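Local atomic coordinates of Alpha/beta fold hydrolase (Pseudomonas aeruginosa, PDB entry 6I8W), a protein that hydrolyses membrane phospholipids as a membrane-bound phospholipase A and bacterial virulence factor, probably through an alpha/beta-hydrolase catalytic machinery. Residues N77-F81 with M289-P293. Residues are numbered along the deposited sequence; the frame is centred on the assembly and turned at random.
Sequences NWLRF and MVERP. With MYR (myristic acid), chain C; BOG (octyl beta-D-glucopyranoside), chain D; IPA (isopropyl alcohol), chain E.
Met289 and Trp78 meet in the core of the alpha/beta-hydrolase fold, where the turn leading into helix 79-82 packs on the short helix 288-291, just past His286 of the probable Ser137-His286-Asp258 triad. Slim and flexible, the Met289 side chain packs against two aromatic rings. With CG between its backbone N and carbonyl carbon (chi1 80°) and the chain bent again at chi2, its CG lies 3.6 Å from Trp78 CZ3 and its methyl CE sits over one face of the indole. Met289 SD lies 4.8 Å from the centroid of the Trp78 six-membered ring, 26° off its normal, an oblique Met-aromatic contact. Phe81 crosses at about a right angle, CD1 3.7 Å from Met289 CB. Pro293, lacking an N-H, suits the first turn of helix 293-308 and sets its CB 3.5 Å from Arg80 CB.

Water bridges supply the polar links. One water donates to Asn77 O and Met289 O, accepts from Phe81 N and bonds O2 of an isopropanol, probably from the crystallisation liquor, which also accepts from Arg80 N (3.1 Å, 159°). A second, at the guanidinium edge and in its plane, accepts from Arg80 NH1 and donates to Val290 O; Arg80 NE salt-bridges Glu34. Myristic acid C3 lies 3.2 Å from Asn77 OD1. Helix 79-82 thus meets the helix after the probable catalytic histidine, which follows the last strand as in alpha/beta hydrolases; the fatty acid alongside is consistent with a lipid-hydrolysing site.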
loop_
_atom_site.group_PDB
_atom_site.type_symbol
_atom_site.label_atom_id
_atom_site.label_comp_id
_atom_site.label_asym_id
_atom_site.label_seq_id
_atom_site.Cartn_x
_atom_site.Cartn_y
_atom_site.Cartn_z
ATOM N N ASN A 77 2.499 -5.376 1.636
ATOM C CA ASN A 77 1.718 -5.523 0.394
ATOM C C ASN A 77 2.595 -5.736 -0.847
ATOM O O ASN A 77 2.140 -6.276 -1.854
ATOM C CB ASN A 77 0.850 -4.292 0.136
ATOM C CG ASN A 77 -0.571 -4.426 0.664
ATOM O OD1 ASN A 77 -1.497 -3.866 0.079
ATOM N ND2 ASN A 77 -0.753 -5.166 1.749
ATOM N N TRP A 78 3.839 -5.285 -0.771
ATOM C CA TRP A 78 4.712 -5.228 -1.944
ATOM C C TRP A 78 5.691 -6.382 -2.119
ATOM O O TRP A 78 6.436 -6.383 -3.096
ATOM C CB TRP A 78 5.529 -3.924 -1.905
ATOM C CG TRP A 78 4.674 -2.676 -1.981
ATOM C CD1 TRP A 78 4.343 -1.818 -0.951
ATOM C CD2 TRP A 78 4.049 -2.161 -3.157
ATOM N NE1 TRP A 78 3.534 -0.795 -1.439
ATOM C CE2 TRP A 78 3.350 -0.991 -2.789
ATOM C CE3 TRP A 78 4.030 -2.571 -4.504
ATOM C CZ2 TRP A 78 2.642 -0.226 -3.721
ATOM C CZ3 TRP A 78 3.322 -1.829 -5.409
ATOM C CH2 TRP A 78 2.638 -0.662 -5.022
ATOM N N LEU A 79 5.703 -7.353 -1.203
ATOM C CA LEU A 79 6.810 -8.332 -1.163
ATOM C C LEU A 79 6.972 -9.155 -2.437
ATOM O O LEU A 79 8.074 -9.288 -2.968
ATOM C CB LEU A 79 6.637 -9.295 0.022
ATOM C CG LEU A 79 6.456 -8.572 1.367
ATOM C CD1 LEU A 79 6.448 -9.557 2.532
ATOM C CD2 LEU A 79 7.539 -7.531 1.539
ATOM N N ARG A 80 5.892 -9.765 -2.898
ATOM C CA ARG A 80 6.005 -10.662 -4.043
ATOM C C ARG A 80 6.241 -9.878 -5.328
ATOM O O ARG A 80 6.899 -10.346 -6.247
ATOM C CB ARG A 80 4.760 -11.539 -4.148
ATOM C CG ARG A 80 4.726 -12.617 -3.060
ATOM C CD ARG A 80 3.383 -13.307 -2.960
ATOM N NE ARG A 80 3.419 -14.351 -1.943
ATOM C CZ ARG A 80 2.358 -15.042 -1.550
ATOM N NH1 ARG A 80 1.181 -14.813 -2.115
ATOM N NH2 ARG A 80 2.481 -15.976 -0.616
ATOM N N PHE A 81 5.692 -8.676 -5.376
ATOM C CA PHE A 81 5.884 -7.764 -6.499
ATOM C C PHE A 81 7.342 -7.332 -6.599
ATOM O O PHE A 81 7.884 -7.190 -7.680
ATOM C CB PHE A 81 4.954 -6.553 -6.307
ATOM C CG PHE A 81 5.129 -5.433 -7.318
ATOM C CD1 PHE A 81 4.490 -5.485 -8.542
ATOM C CD2 PHE A 81 5.829 -4.279 -6.982
ATOM C CE1 PHE A 81 4.596 -4.428 -9.451
ATOM C CE2 PHE A 81 5.949 -3.236 -7.866
ATOM C CZ PHE A 81 5.328 -3.309 -9.118
ATOM N N MET A 289 -0.789 -5.935 -7.732
ATOM C CA MET A 289 0.565 -6.267 -7.274
ATOM C C MET A 289 0.540 -7.322 -6.167
ATOM O O MET A 289 1.560 -7.944 -5.892
ATOM C CB MET A 289 1.310 -5.020 -6.792
ATOM C CG MET A 289 0.937 -4.577 -5.388
ATOM S SD MET A 289 -0.664 -3.689 -5.370
ATOM C CE MET A 289 -0.696 -3.157 -3.654
ATOM N N VAL A 290 -0.620 -7.528 -5.537
ATOM C CA VAL A 290 -0.764 -8.619 -4.568
ATOM C C VAL A 290 -1.441 -9.840 -5.198
ATOM O O VAL A 290 -1.019 -10.967 -4.968
ATOM C CB VAL A 290 -1.567 -8.175 -3.327
ATOM C CG1 VAL A 290 -1.717 -9.334 -2.328
ATOM C CG2 VAL A 290 -0.909 -6.963 -2.668
ATOM N N GLU A 291 -2.497 -9.611 -5.984
ATOM C CA GLU A 291 -3.261 -10.704 -6.578
ATOM C C GLU A 291 -2.447 -11.495 -7.616
ATOM O O GLU A 291 -2.452 -12.727 -7.633
ATOM C CB GLU A 291 -4.552 -10.174 -7.226
ATOM C CG GLU A 291 -5.433 -11.312 -7.784
ATOM C CD GLU A 291 -6.875 -10.911 -8.108
ATOM O OE1 GLU A 291 -7.538 -11.679 -8.833
ATOM O OE2 GLU A 291 -7.368 -9.865 -7.617
ATOM N N ARG A 292 -1.763 -10.763 -8.487
ATOM C CA ARG A 292 -0.950 -11.357 -9.545
ATOM C C ARG A 292 0.383 -10.601 -9.601
ATOM O O ARG A 292 0.618 -9.789 -10.505
ATOM C CB ARG A 292 -1.685 -11.302 -10.887
ATOM C CG ARG A 292 -3.070 -11.970 -10.860
ATOM C CD ARG A 292 -3.381 -12.774 -12.116
ATOM N NE ARG A 292 -3.508 -11.959 -13.329
ATOM C CZ ARG A 292 -4.651 -11.471 -13.806
ATOM N NH1 ARG A 292 -5.799 -11.709 -13.181
ATOM N NH2 ARG A 292 -4.648 -10.760 -14.928
ATOM N N PRO A 293 1.255 -10.857 -8.615
ATOM C CA PRO A 293 2.447 -10.026 -8.391
ATOM C C PRO A 293 3.468 -10.086 -9.528
ATOM O O PRO A 293 3.956 -9.051 -9.957
ATOM C CB PRO A 293 3.071 -10.630 -7.119
ATOM C CG PRO A 293 2.016 -11.535 -6.528
ATOM C CD PRO A 293 1.189 -11.998 -7.681
HETATM C C1 MYR C . -6.059 -1.534 0.067
HETATM O O1 MYR C . -5.069 -1.105 -0.571
HETATM O O2 MYR C . -7.104 -0.860 0.213
HETATM C C2 MYR C . -6.025 -2.950 0.608
HETATM C C3 MYR C . -4.676 -3.598 0.299
HETATM C C4 MYR C . -4.713 -5.108 0.516
HETATM C C5 MYR C . -4.870 -5.470 1.984
HETATM C C6 MYR C . -4.657 -6.967 2.169
HETATM C C7 MYR C . -3.451 -7.265 3.055
HETATM C C8 MYR C . -2.650 -8.443 2.506
HETATM C C9 MYR C . -2.146 -9.366 3.614
HETATM C C10 MYR C . -0.639 -9.229 3.793
HETATM C C11 MYR C . -0.061 -10.351 4.649
HETATM C C12 MYR C . 1.337 -9.981 5.135
HETATM C C13 MYR C . 2.192 -11.224 5.324
HETATM C C14 MYR C . 3.596 -10.973 4.824
HETATM C C1 BOG D . 1.464 -18.338 2.625
HETATM O O1 BOG D . 0.995 -17.018 2.348
HETATM C C2 BOG D . 0.856 -19.268 1.566
HETATM O O2 BOG D . -0.467 -19.607 1.978
HETATM C C3 BOG D . 1.646 -20.549 1.308
HETATM O O3 BOG D . 1.132 -21.269 0.176
HETATM C C4 BOG D . 3.092 -20.161 1.072
HETATM O O4 BOG D . 3.878 -21.304 0.687
HETATM C C5 BOG D . 3.568 -19.547 2.388
HETATM O O5 BOG D . 2.896 -18.301 2.631
HETATM C C6 BOG D . 5.084 -19.365 2.450
HETATM O O6 BOG D . 5.462 -18.014 2.178
HETATM C "C1'" BOG D . 1.416 -16.051 3.305
HETATM C "C2'" BOG D . 1.173 -14.662 2.732
HETATM C "C3'" BOG D . -0.041 -14.697 1.818
HETATM C "C4'" BOG D . -0.499 -13.305 1.423
HETATM C "C5'" BOG D . -2.021 -13.288 1.370
HETATM C "C6'" BOG D . -2.535 -12.039 0.673
HETATM C "C7'" BOG D . -3.970 -11.752 1.093
HETATM C "C8'" BOG D . -4.846 -12.957 0.841
HETATM C C1 IPA E . 1.266 -9.728 -0.051
HETATM C C2 IPA E . 2.745 -10.056 -0.203
HETATM C C3 IPA E . 3.065 -11.401 0.435
HETATM O O2 IPA E . 3.088 -10.052 -1.597
HETATM O O HOH W 1 3.222 -8.101 -3.526
HETATM O O HOH W 2 0.228 -13.392 -4.389
#